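Local coordinates for kelch domain-containing protein (Colletotrichum graminicola M1.001, PDB 5C86) that probably oxidises alcohols with molecular oxygen at a copper site, as a fungal relative of galactose oxidase and glyoxal oxidase, at residues S112-S117 with N154-L159; K130-G135 with A160-K165; C223-M228 with A281-M286; D288-V293 with P312-P317. All coordinates share one frame; numbering follows the deposited sequence.

Contact 1 of 4, residues S112-S117 with N154-L159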
loop_
_atom_site.group_PDB
_atom_site.type_symbol
_atom_site.label_atom_id
_atom_site.label_comp_id
_atom_site.label_asym_id
_atom_site.label_seq_id
_atom_site.Cartn_x
_atom_site.Cartn_y
_atom_site.Cartn_z
ATOM N N SER A 112 9.232 7.519 -19.685
ATOM C CA SER A 112 9.936 8.799 -19.709
ATOM C C SER A 112 10.598 9.025 -18.359
ATOM O O SER A 112 9.965 8.772 -17.315
ATOM C CB SER A 112 8.965 9.887 -20.033
ATOM O OG SER A 112 9.522 11.217 -20.035
ATOM N N ASN A 113 11.828 9.583 -18.344
ATOM C CA ASN A 113 12.430 10.025 -17.111
ATOM C C ASN A 113 11.581 11.093 -16.452
ATOM O O ASN A 113 10.979 11.928 -17.030
ATOM C CB ASN A 113 13.816 10.690 -17.442
ATOM C CG ASN A 113 14.854 9.749 -17.824
ATOM O OD1 ASN A 113 14.810 8.550 -17.746
ATOM N ND2 ASN A 113 15.952 10.365 -18.283
ATOM N N MET A 114 11.579 11.116 -15.109
ATOM C CA MET A 114 11.008 12.225 -14.352
ATOM C C MET A 114 11.707 13.569 -14.615
ATOM O O MET A 114 12.884 13.536 -15.047
ATOM C CB MET A 114 11.033 11.918 -12.836
ATOM C CG MET A 114 10.024 10.846 -12.385
ATOM S SD MET A 114 10.210 10.496 -10.616
ATOM C CE MET A 114 11.767 9.711 -10.462
ATOM N N GLN A 115 10.961 14.633 -14.416
ATOM C CA GLN A 115 11.505 16.019 -14.483
ATOM C C GLN A 115 12.511 16.281 -13.387
ATOM O O GLN A 115 13.447 17.061 -13.608
ATOM C CB GLN A 115 10.437 17.056 -14.442
ATOM C CG GLN A 115 9.548 16.964 -15.684
ATOM C CD GLN A 115 10.313 17.452 -16.917
ATOM O OE1 GLN A 115 10.612 16.683 -17.824
ATOM N NE2 GLN A 115 10.721 18.714 -16.863
ATOM N N ILE A 116 12.291 15.704 -12.190
ATOM C CA ILE A 116 13.190 15.900 -11.043
ATOM C C ILE A 116 13.551 14.541 -10.526
ATOM O O ILE A 116 12.603 13.775 -10.116
ATOM C CB ILE A 116 12.532 16.719 -9.945
ATOM C CG1 ILE A 116 11.985 18.031 -10.510
ATOM C CG2 ILE A 116 13.468 16.930 -8.757
ATOM C CD1 ILE A 116 10.975 18.820 -9.717
ATOM N N SER A 117 14.824 14.180 -10.537
ATOM C CA SER A 117 15.265 12.887 -10.068
ATOM C C SER A 117 15.102 12.818 -8.534
ATOM O O SER A 117 15.228 13.835 -7.836
ATOM C CB SER A 117 16.695 12.548 -10.495
ATOM O OG SER A 117 17.617 13.520 -10.036
ATOM N N ASN A 154 2.867 9.624 -22.223
ATOM C CA ASN A 154 4.203 9.321 -21.639
ATOM C C ASN A 154 5.002 10.573 -21.322
ATOM O O ASN A 154 6.164 10.677 -21.751
ATOM C CB ASN A 154 4.967 8.342 -22.546
ATOM C CG ASN A 154 6.318 7.828 -21.993
ATOM O OD1 ASN A 154 6.575 7.546 -20.811
ATOM N ND2 ASN A 154 7.236 7.682 -22.921
ATOM N N THR A 155 4.386 11.506 -20.622
ATOM C CA THR A 155 5.012 12.758 -20.232
ATOM C C THR A 155 4.945 12.963 -18.735
ATOM O O THR A 155 3.929 12.617 -18.125
ATOM C CB THR A 155 4.324 13.985 -20.852
ATOM O OG1 THR A 155 2.956 14.084 -20.380
ATOM C CG2 THR A 155 4.355 13.892 -22.356
ATOM N N TRP A 156 5.996 13.561 -18.174
ATOM C CA TRP A 156 6.018 14.128 -16.833
ATOM C C TRP A 156 5.965 15.627 -16.928
ATOM O O TRP A 156 6.735 16.209 -17.776
ATOM C CB TRP A 156 7.302 13.744 -16.117
ATOM C CG TRP A 156 7.393 12.288 -15.680
ATOM C CD1 TRP A 156 7.959 11.282 -16.295
ATOM C CD2 TRP A 156 6.809 11.744 -14.456
ATOM N NE1 TRP A 156 7.881 10.101 -15.576
ATOM C CE2 TRP A 156 7.169 10.355 -14.437
ATOM C CE3 TRP A 156 6.103 12.300 -13.389
ATOM C CZ2 TRP A 156 6.752 9.496 -13.377
ATOM C CZ3 TRP A 156 5.695 11.448 -12.353
ATOM C CH2 TRP A 156 6.059 10.094 -12.360
ATOM N N THR A 157 5.163 16.282 -16.143
ATOM C CA THR A 157 5.040 17.724 -16.106
ATOM C C THR A 157 5.233 18.189 -14.640
ATOM O O THR A 157 4.559 17.684 -13.727
ATOM C CB THR A 157 3.664 18.104 -16.650
ATOM O OG1 THR A 157 3.464 17.415 -17.903
ATOM C CG2 THR A 157 3.554 19.621 -16.851
ATOM N N LYS A 158 6.125 19.152 -14.385
ATOM C CA LYS A 158 6.213 19.812 -13.128
ATOM C C LYS A 158 5.021 20.619 -12.842
ATOM O O LYS A 158 4.434 21.243 -13.734
ATOM C CB LYS A 158 7.482 20.709 -13.044
ATOM C CG LYS A 158 8.718 19.868 -13.197
ATOM C CD LYS A 158 10.024 20.585 -12.965
ATOM C CE LYS A 158 10.250 21.557 -14.135
ATOM N NZ LYS A 158 11.714 21.768 -14.130
ATOM N N LEU A 159 4.589 20.641 -11.577
ATOM C CA LEU A 159 3.439 21.368 -11.211
ATOM C C LEU A 159 3.902 22.516 -10.302
ATOM O O LEU A 159 4.193 22.339 -9.104
ATOM C CB LEU A 159 2.470 20.471 -10.463
ATOM C CG LEU A 159 1.859 19.385 -11.357
ATOM C CD1 LEU A 159 1.206 18.261 -10.496
ATOM C CD2 LEU A 159 0.860 19.976 -12.370
HETATM O O HOH W 1 8.399 13.529 -19.919
HETATM O O HOH W 2 13.271 19.276 -15.546
#

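Contact 2 of 4, residues K130-G135 with A160-K165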
loop_
_atom_site.group_PDB
_atom_site.type_symbol
_atom_site.label_atom_id
_atom_site.label_comp_id
_atom_site.label_asym_id
_atom_site.label_seq_id
_atom_site.Cartn_x
_atom_site.Cartn_y
_atom_site.Cartn_z
ATOM N N LYS A 130 -3.599 9.527 -13.616
ATOM C CA LYS A 130 -2.228 10.057 -13.724
ATOM C C LYS A 130 -1.440 9.607 -12.519
ATOM O O LYS A 130 -2.018 9.109 -11.556
ATOM C CB LYS A 130 -2.252 11.592 -13.846
ATOM C CG LYS A 130 -2.851 11.999 -15.181
ATOM C CD LYS A 130 -2.800 13.499 -15.329
ATOM C CE LYS A 130 -3.356 13.861 -16.704
ATOM N NZ LYS A 130 -3.531 15.335 -16.795
ATOM N N ILE A 131 -0.121 9.754 -12.581
ATOM C CA ILE A 131 0.766 9.334 -11.461
ATOM C C ILE A 131 1.430 10.561 -10.878
ATOM O O ILE A 131 2.229 11.236 -11.605
ATOM C CB ILE A 131 1.840 8.331 -11.822
ATOM C CG1 ILE A 131 1.380 7.139 -12.648
ATOM C CG2 ILE A 131 2.624 7.979 -10.599
ATOM C CD1 ILE A 131 0.268 6.287 -12.064
ATOM N N PHE A 132 1.116 10.924 -9.656
ATOM C CA PHE A 132 1.651 12.142 -8.976
ATOM C C PHE A 132 2.773 11.706 -8.079
ATOM O O PHE A 132 2.600 10.725 -7.291
ATOM C CB PHE A 132 0.555 12.818 -8.180
ATOM C CG PHE A 132 0.965 13.963 -7.341
ATOM C CD1 PHE A 132 1.438 15.148 -7.910
ATOM C CD2 PHE A 132 0.934 13.856 -5.950
ATOM C CE1 PHE A 132 1.694 16.257 -7.103
ATOM C CE2 PHE A 132 1.270 14.959 -5.142
ATOM C CZ PHE A 132 1.652 16.163 -5.717
ATOM N N VAL A 133 3.903 12.419 -8.146
ATOM C CA VAL A 133 4.994 12.163 -7.162
ATOM C C VAL A 133 5.402 13.463 -6.515
ATOM O O VAL A 133 5.317 14.554 -7.148
ATOM C CB VAL A 133 6.238 11.476 -7.765
ATOM C CG1 VAL A 133 5.919 10.190 -8.500
ATOM C CG2 VAL A 133 6.950 12.363 -8.779
ATOM N N ILE A 134 5.865 13.357 -5.266
ATOM C CA ILE A 134 6.386 14.511 -4.601
ATOM C C ILE A 134 7.385 14.085 -3.545
ATOM O O ILE A 134 7.291 13.002 -2.958
ATOM C CB ILE A 134 5.259 15.408 -4.032
ATOM C CG1 ILE A 134 5.780 16.837 -3.667
ATOM C CG2 ILE A 134 4.559 14.746 -2.821
ATOM C CD1 ILE A 134 4.695 17.828 -3.412
ATOM N N GLY A 135 8.334 14.985 -3.294
ATOM C CA GLY A 135 9.436 14.675 -2.385
ATOM C C GLY A 135 10.434 13.653 -2.816
ATOM O O GLY A 135 10.559 13.282 -3.986
ATOM N N ALA A 160 4.038 23.728 -10.877
ATOM C CA ALA A 160 4.469 24.894 -10.086
ATOM C C ALA A 160 3.639 25.118 -8.839
ATOM O O ALA A 160 4.150 25.616 -7.784
ATOM C CB ALA A 160 4.434 26.159 -10.971
ATOM N N GLY A 161 2.356 24.765 -8.892
ATOM C CA GLY A 161 1.492 24.962 -7.765
ATOM C C GLY A 161 1.530 23.855 -6.724
ATOM O O GLY A 161 0.767 23.937 -5.746
ATOM N N CYS A 162 2.425 22.889 -6.945
ATOM C CA CYS A 162 2.633 21.748 -5.969
ATOM C C CYS A 162 4.060 21.639 -5.447
ATOM O O CYS A 162 4.757 20.683 -5.713
ATOM C CB CYS A 162 2.249 20.428 -6.629
ATOM S SG CYS A 162 0.576 20.338 -7.286
ATOM N N PRO A 163 4.503 22.657 -4.686
ATOM C CA PRO A 163 5.754 22.681 -4.055
ATOM C C PRO A 163 5.794 21.690 -2.918
ATOM O O PRO A 163 4.772 21.455 -2.249
ATOM C CB PRO A 163 5.792 24.115 -3.457
ATOM C CG PRO A 163 4.403 24.461 -3.180
ATOM C CD PRO A 163 3.719 23.879 -4.394
ATOM N N VAL A 164 6.966 21.141 -2.672
ATOM C CA VAL A 164 7.139 20.258 -1.549
ATOM C C VAL A 164 7.196 20.968 -0.205
ATOM O O VAL A 164 6.951 20.349 0.839
ATOM C CB VAL A 164 8.342 19.306 -1.772
ATOM C CG1 VAL A 164 9.668 20.018 -1.627
ATOM C CG2 VAL A 164 8.273 18.117 -0.845
ATOM N N LYS A 165 7.619 22.253 -0.156
ATOM C CA LYS A 165 7.814 22.902 1.121
ATOM C C LYS A 165 6.752 22.700 2.164
ATOM O O LYS A 165 7.110 22.368 3.320
ATOM C CB LYS A 165 8.084 24.419 0.954
ATOM C CG LYS A 165 8.536 25.146 2.224
ATOM C CD LYS A 165 8.801 26.657 1.837
ATOM C CE LYS A 165 9.053 27.519 3.048
ATOM N NZ LYS A 165 10.238 27.017 3.789
#

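Contact 3 of 4, residues C223-M228 with A281-M286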
loop_
_atom_site.group_PDB
_atom_site.type_symbol
_atom_site.label_atom_id
_atom_site.label_comp_id
_atom_site.label_asym_id
_atom_site.label_seq_id
_atom_site.Cartn_x
_atom_site.Cartn_y
_atom_site.Cartn_z
ATOM N N CYS A 223 7.556 7.668 8.862
ATOM C CA CYS A 223 7.437 6.211 8.810
ATOM C C CYS A 223 6.450 5.681 9.803
ATOM O O CYS A 223 6.566 4.549 10.277
ATOM C CB CYS A 223 8.783 5.514 8.906
ATOM S SG CYS A 223 9.844 6.023 7.484
ATOM N N GLY A 224 5.454 6.550 10.121
ATOM C CA GLY A 224 4.121 6.113 10.551
ATOM C C GLY A 224 3.437 5.527 9.347
ATOM O O GLY A 224 3.993 5.532 8.255
ATOM N N VAL A 225 2.272 4.948 9.548
ATOM C CA VAL A 225 1.516 4.281 8.491
ATOM C C VAL A 225 0.140 4.887 8.373
ATOM O O VAL A 225 -0.417 5.453 9.344
ATOM C CB VAL A 225 1.436 2.787 8.720
ATOM C CG1 VAL A 225 2.787 2.140 8.570
ATOM C CG2 VAL A 225 0.853 2.421 10.051
ATOM N N SER A 226 -0.456 4.748 7.225
ATOM C CA SER A 226 -1.826 5.231 6.966
ATOM C C SER A 226 -2.501 4.401 5.939
ATOM O O SER A 226 -1.821 3.833 5.044
ATOM C CB SER A 226 -1.851 6.697 6.558
ATOM O OG SER A 226 -1.340 6.969 5.257
ATOM N N VAL A 227 -3.830 4.282 6.008
ATOM C CA VAL A 227 -4.586 3.523 5.042
ATOM C C VAL A 227 -6.008 4.016 4.954
ATOM O O VAL A 227 -6.654 4.206 5.962
ATOM C CB VAL A 227 -4.551 1.998 5.232
ATOM C CG1 VAL A 227 -5.149 1.662 6.560
ATOM C CG2 VAL A 227 -5.259 1.289 4.111
ATOM N N MET A 228 -6.510 4.119 3.715
ATOM C CA MET A 228 -7.854 4.486 3.451
ATOM C C MET A 228 -8.704 3.230 3.527
ATOM O O MET A 228 -8.821 2.486 2.578
ATOM C CB MET A 228 -7.962 5.134 2.088
ATOM C CG MET A 228 -9.346 5.718 1.835
ATOM S SD MET A 228 -9.494 6.588 0.279
ATOM C CE MET A 228 -8.687 8.105 0.743
ATOM N N ALA A 281 6.681 0.236 10.730
ATOM C CA ALA A 281 5.660 -0.789 10.578
ATOM C C ALA A 281 4.986 -0.714 9.236
ATOM O O ALA A 281 5.286 0.166 8.416
ATOM C CB ALA A 281 4.627 -0.789 11.689
ATOM N N ASN A 282 4.113 -1.709 8.951
ATOM C CA ASN A 282 3.238 -1.682 7.805
ATOM C C ASN A 282 1.817 -1.851 8.268
ATOM O O ASN A 282 1.561 -2.496 9.270
ATOM C CB ASN A 282 3.537 -2.779 6.819
ATOM C CG ASN A 282 4.845 -2.576 6.071
ATOM O OD1 ASN A 282 4.825 -2.003 4.999
ATOM N ND2 ASN A 282 5.956 -2.992 6.631
ATOM N N ALA A 283 0.881 -1.214 7.571
ATOM C CA ALA A 283 -0.529 -1.396 7.884
ATOM C C ALA A 283 -1.282 -1.875 6.668
ATOM O O ALA A 283 -1.026 -1.381 5.586
ATOM C CB ALA A 283 -1.157 -0.107 8.350
ATOM N N VAL A 284 -2.176 -2.831 6.852
ATOM C CA VAL A 284 -2.871 -3.480 5.758
ATOM C C VAL A 284 -4.353 -3.478 6.041
ATOM O O VAL A 284 -4.787 -4.007 7.046
ATOM C CB VAL A 284 -2.347 -4.913 5.526
ATOM C CG1 VAL A 284 -3.159 -5.602 4.424
ATOM C CG2 VAL A 284 -0.863 -4.894 5.140
ATOM N N VAL A 285 -5.146 -2.943 5.104
ATOM C CA VAL A 285 -6.607 -3.038 5.194
ATOM C C VAL A 285 -7.108 -4.366 4.624
ATOM O O VAL A 285 -6.652 -4.794 3.588
ATOM C CB VAL A 285 -7.377 -1.828 4.613
ATOM C CG1 VAL A 285 -7.250 -1.687 3.143
ATOM C CG2 VAL A 285 -8.886 -1.870 4.968
ATOM N N MET A 286 -8.010 -4.992 5.350
ATOM C CA MET A 286 -8.636 -6.258 5.030
ATOM C C MET A 286 -10.068 -6.103 4.507
ATOM O O MET A 286 -10.687 -5.044 4.682
ATOM C CB MET A 286 -8.593 -7.087 6.286
ATOM C CG MET A 286 -7.198 -7.662 6.552
ATOM S SD MET A 286 -7.124 -8.298 8.251
ATOM C CE MET A 286 -7.046 -6.889 8.978
HETATM O O HOH W 3 5.233 2.636 11.786
#

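Contact 4 of 4, residues D288-V293 with P312-P317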
loop_
_atom_site.group_PDB
_atom_site.type_symbol
_atom_site.label_atom_id
_atom_site.label_comp_id
_atom_site.label_asym_id
_atom_site.label_seq_id
_atom_site.Cartn_x
_atom_site.Cartn_y
_atom_site.Cartn_z
ATOM N N ASP A 288 -12.999 -6.934 5.458
ATOM C CA ASP A 288 -14.005 -6.516 6.403
ATOM C C ASP A 288 -13.826 -5.168 6.968
ATOM O O ASP A 288 -14.622 -4.748 7.813
ATOM C CB ASP A 288 -14.032 -7.479 7.594
ATOM C CG ASP A 288 -12.718 -7.656 8.310
ATOM O OD1 ASP A 288 -11.726 -7.018 7.955
ATOM O OD2 ASP A 288 -12.696 -8.473 9.295
ATOM N N GLY A 289 -12.797 -4.436 6.551
ATOM C CA GLY A 289 -12.580 -3.064 7.029
ATOM C C GLY A 289 -11.696 -2.929 8.210
ATOM O O GLY A 289 -11.310 -1.837 8.553
ATOM N N LYS A 290 -11.229 -4.068 8.719
ATOM C CA LYS A 290 -10.244 -3.991 9.776
ATOM C C LYS A 290 -8.860 -3.739 9.206
ATOM O O LYS A 290 -8.632 -3.867 7.981
ATOM C CB LYS A 290 -10.252 -5.233 10.698
ATOM C CG LYS A 290 -11.582 -5.391 11.452
ATOM C CD LYS A 290 -11.435 -6.579 12.502
ATOM C CE LYS A 290 -12.754 -7.109 13.057
ATOM N NZ LYS A 290 -13.277 -8.125 12.082
ATOM N N ILE A 291 -7.951 -3.349 10.088
ATOM C CA ILE A 291 -6.586 -2.984 9.680
ATOM C C ILE A 291 -5.555 -3.723 10.526
ATOM O O ILE A 291 -5.667 -3.773 11.733
ATOM C CB ILE A 291 -6.338 -1.505 9.787
ATOM C CG1 ILE A 291 -7.366 -0.743 8.919
ATOM C CG2 ILE A 291 -4.929 -1.119 9.384
ATOM C CD1 ILE A 291 -7.459 0.742 9.194
ATOM N N TRP A 292 -4.600 -4.361 9.897
ATOM C CA TRP A 292 -3.530 -5.073 10.672
ATOM C C TRP A 292 -2.269 -4.236 10.619
ATOM O O TRP A 292 -1.892 -3.790 9.513
ATOM C CB TRP A 292 -3.308 -6.355 10.022
ATOM C CG TRP A 292 -2.439 -7.344 10.773
ATOM C CD1 TRP A 292 -2.680 -7.828 11.986
ATOM C CD2 TRP A 292 -1.298 -8.017 10.247
ATOM N NE1 TRP A 292 -1.755 -8.824 12.283
ATOM C CE2 TRP A 292 -0.901 -8.941 11.241
ATOM C CE3 TRP A 292 -0.600 -7.969 9.054
ATOM C CZ2 TRP A 292 0.143 -9.826 11.019
ATOM C CZ3 TRP A 292 0.434 -8.898 8.844
ATOM C CH2 TRP A 292 0.755 -9.795 9.838
ATOM N N VAL A 293 -1.672 -4.024 11.775
ATOM C CA VAL A 293 -0.467 -3.215 11.942
ATOM C C VAL A 293 0.614 -4.151 12.398
ATOM O O VAL A 293 0.498 -4.684 13.512
ATOM C CB VAL A 293 -0.647 -2.043 12.897
ATOM C CG1 VAL A 293 0.568 -1.192 12.858
ATOM C CG2 VAL A 293 -1.881 -1.201 12.462
ATOM N N PRO A 312 1.926 -8.037 16.438
ATOM C CA PRO A 312 1.103 -7.129 15.580
ATOM C C PRO A 312 -0.155 -6.825 16.315
ATOM O O PRO A 312 -0.516 -7.502 17.302
ATOM C CB PRO A 312 0.829 -7.948 14.360
ATOM C CG PRO A 312 1.887 -9.087 14.300
ATOM C CD PRO A 312 2.122 -9.327 15.780
ATOM N N GLU A 313 -0.911 -5.831 15.817
ATOM C CA GLU A 313 -2.218 -5.474 16.311
ATOM C C GLU A 313 -3.225 -5.426 15.217
ATOM O O GLU A 313 -2.948 -5.013 14.127
ATOM C CB GLU A 313 -2.158 -4.163 17.091
ATOM C CG GLU A 313 -1.472 -4.337 18.477
ATOM C CD GLU A 313 -1.246 -2.983 19.157
ATOM O OE1 GLU A 313 -0.261 -2.231 18.777
ATOM O OE2 GLU A 313 -2.118 -2.578 20.023
ATOM N N LEU A 314 -4.419 -5.897 15.540
ATOM C CA LEU A 314 -5.604 -5.855 14.685
ATOM C C LEU A 314 -6.451 -4.685 15.136
ATOM O O LEU A 314 -6.847 -4.610 16.292
ATOM C CB LEU A 314 -6.364 -7.174 14.792
ATOM C CG LEU A 314 -7.561 -7.290 13.898
ATOM C CD1 LEU A 314 -7.280 -7.116 12.431
ATOM C CD2 LEU A 314 -8.158 -8.692 14.169
ATOM N N PHE A 315 -6.676 -3.708 14.248
ATOM C CA PHE A 315 -7.444 -2.518 14.611
ATOM C C PHE A 315 -8.821 -2.580 13.942
ATOM O O PHE A 315 -8.938 -2.887 12.777
ATOM C CB PHE A 315 -6.736 -1.268 14.122
ATOM C CG PHE A 315 -7.495 0.017 14.339
ATOM C CD1 PHE A 315 -7.633 0.550 15.600
ATOM C CD2 PHE A 315 -8.109 0.666 13.280
ATOM C CE1 PHE A 315 -8.288 1.743 15.761
ATOM C CE2 PHE A 315 -8.793 1.846 13.440
ATOM C CZ PHE A 315 -8.896 2.371 14.712
ATOM N N ASP A 316 -9.890 -2.252 14.704
ATOM C CA ASP A 316 -11.255 -2.249 14.205
ATOM C C ASP A 316 -11.710 -0.809 14.141
ATOM O O ASP A 316 -11.955 -0.216 15.164
ATOM C CB ASP A 316 -12.172 -3.096 15.100
ATOM C CG ASP A 316 -13.610 -3.108 14.618
ATOM O OD1 ASP A 316 -13.969 -2.298 13.697
ATOM O OD2 ASP A 316 -14.290 -4.032 15.177
ATOM N N PRO A 317 -11.798 -0.203 12.993
ATOM C CA PRO A 317 -12.165 1.226 12.933
ATOM C C PRO A 317 -13.584 1.489 13.385
ATOM O O PRO A 317 -13.818 2.613 13.749
ATOM C CB PRO A 317 -12.014 1.574 11.444
ATOM C CG PRO A 317 -11.097 0.532 10.927
ATOM C CD PRO A 317 -11.448 -0.731 11.650
#

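Contact 1 of 4, residues S112-S117 with N154-L159
Asn154 OD1 takes two hydrogen bonds. One comes from Ser112 N, with Ser112 N 2.9 Å from Asn154 OD1, and the other from Tyr149 OH. Ser112 N lies a little out of the plane of the Asn154 amide carbonyl, tilted by 19°. The side chain gets there because Asn154 CG stands opposite its own backbone N (chi1 -174°), which turns the amide toward the loop. Ser112 O is also shared. Trp156 NE1 donates to Ser112 O at 3.0 Å; the oxygen lies at the indole edge, in its plane, and the bond is weak and bent. Thr95 OG1 also binds this oxygen. A water joins the same two residues on another path. The water is 2.6 Å from Ser112 OG and accepts from Trp156 N.

The indole is also held over one face. Met114 CG sits 3.7 Å from the centroid of the Trp156 six-membered ring in a CH-pi contact. Met114 SD follows above the same ring, a Met-aromatic contact. Both side chains point the same way and run side by side into the protein.

The other end is more open to solvent. There Gln115 crosses Lys158 at about a right angle, with Gln115 CB 3.5 Å from Lys158 CG. Ile116 CD1 touches Lys158 CD. A second water accepts from Lys158 NZ at 3.3 Å and donates to Gln115 O.

Asn154 and Thr155 face Asp150 in a G1 beta bulge. The loop 112-117 leaves the outermost strand of one four-stranded sheet and runs beside the outermost strand of the next, an arrangement typical of neighbouring blades in a kelch beta-propeller.

Contact 2 of 4, residues K130-G135 with A160-K165
Ile134 and Val164 make the main apolar contact. Their side chains are slanted against each other, with Ile134 CG1 4.0 Å from Val164 CG2. The Ile134 side chain is extended, with both torsions near trans (chi1 -164°), and this carries CD1 out to the loop 160-165. The methyl lands against the loop backbone. Ile134 CD1 is 3.7 Å from Cys162 O. It is nearly as close to Pro163 O, so one methyl packs against two successive carbonyl oxygens. Val164 CG2 also meets Gly135 CA at 3.9 Å.

The aromatic contact lies one step back along both segments. Phe132 presents its edge to Cys162, with Phe132 CE1 4.2 Å from Cys162 CB. Cys162 SG is 5.4 Å from the centroid of the Phe132 ring, an oblique Cys sulfur-aromatic contact.

No hydrogen bond passes between the two segments. The polar backbone of the loop is held by other groups. Pro163 O accepts from Tyr201 OH, and Val164 N donates to Asn145 OD1. Gly161 O accepts from Asn209 ND2. These bonds anchor the loop backbone, while its contact with the strand is packing alone.

Strand 131-134 is an inner member of its sheet, between strands 122-125 and 147-150. The loop 160-165 leads from the outermost strand 155-158 of that sheet toward strand 181-183 of the next. Tyr201 on strand 197-202 of that next sheet touches both Ile134 and Cys162, so the contact sits where two blades meet.

Contact 3 of 4, residues C223-M228 with A281-M286
Val225 packs tightly against Ala281 and Ala283. Val225 CG1 is only 3.2 Å from Ala281 O, a close approach of a methyl to a carbonyl oxygen. Ala281 O has no polar partner in the model and is buried against this methyl. The rotation of Val225 (chi1 -68°) sends CG1 to Ala281 O and the other branch to Ala283, with Val225 CG2 3.7 Å from Ala283 CB. Ala283 thus gives a small methyl against which the broader valine rests.

One step along, valine meets valine. Val227 CG2 is 3.7 Å from Val285 CG1, the two side chains meeting at a slant. Val227 is modelled in two conformers, so this touch is less certain.

The two strands run nearly parallel, 12° apart, with their axes 6.5 Å from each other at closest approach. They do not pair as strands of one sheet. Gln429 binds Ala283 O and Val285 N, and so takes up backbone groups of strand 282-285.

The end at Cys223 is looser. Cys223 O and Ala281 N are 4.3 Å apart, and a water fills the step between them. It donates to Cys223 O at 2.8 Å and accepts from Ala281 N at 3.0 Å. The side chain of Cys223 lies about 6 Å from that of His423, a copper ligand of this protein, though no copper is bound here.

Strands 225-230 and 282-285 are the first strands of successive four-stranded sheets, consistent with the innermost strands of propeller blades. The chemistry implies that these blades are joined here by aliphatic packing and one water bridge.

Contact 4 of 4, residues D288-V293 with P312-P317
Strands 291-293 and 313-316 run antiparallel, their axes 4.7 Å apart at closest approach, and four backbone hydrogen bonds join them. Ile291 with Phe315 and Val293 with Glu313 are the hydrogen-bonded pairs. Trp292 with Leu314 is the non-hydrogen-bonded pair between them. Phe315 N to Ile291 O is the shortest bond, at 2.7 Å. Trp292 CA adds a CA-H...O contact to Glu313 O.

On the face with Trp292, the indole lies alongside Pro312, and Trp292 CE2 is 3.7 Å from Pro312 CB. A trans chi1 of -170° leans the ring toward the proline. Trp292 NE1 is hydrogen-bonded to Thr325 OG1, and the indole stacks on Trp368.

On the other face, Ile291 and Phe315 point the same way. Ile291 CD1 meets the edge of the ring, 4.1 Å from Phe315 CD2. Ile291 CD1 is also 4.0 Å from Pro317 CG. Phe315 stacks on Phe237 of the neighbouring sheet. Glu313, also on this face, is held by a salt bridge to Arg278 and by Lys275 N.

At the end of the strand pair, Lys290 CB touches Leu314 CD1 at 3.9 Å. The turn before the strand is tied by Asp288. Its OD1 accepts from Lys290 N in an Asx turn, and Asp288 OD2 forms a salt bridge to Lys290 NZ at 2.9 Å. Both nitrogens come from above the carboxylate plane. Within this turn, Gly289 O packs against Pro317 CD at 3.3 Å.

These are the two middle strands of a four-stranded antiparallel sheet, the arrangement of a kelch propeller blade.

Contact 4 holds two strands within one blade, so backbone hydrogen bonds carry it. Contacts 1 and 3 join parts of different sheets. Contact 1 uses direct polar bonds, a ring contact and waters; contact 3 uses aliphatic packing and one water. Contact 2 packs a blade against the loop that leaves it, beside the next blade. Contacts 2, 3 and 4 are buried, while contact 1 is partly open to solvent and has the most side-chain polar bonds across it. Contacts 1 and 2 share a sheet and touch where Trp156 meets Val133. Contacts 3 and 4 also share one, where Val284 N probably bonds to Trp292 O. Contacts 1 and 4 lie on opposite sides of the chain's centre.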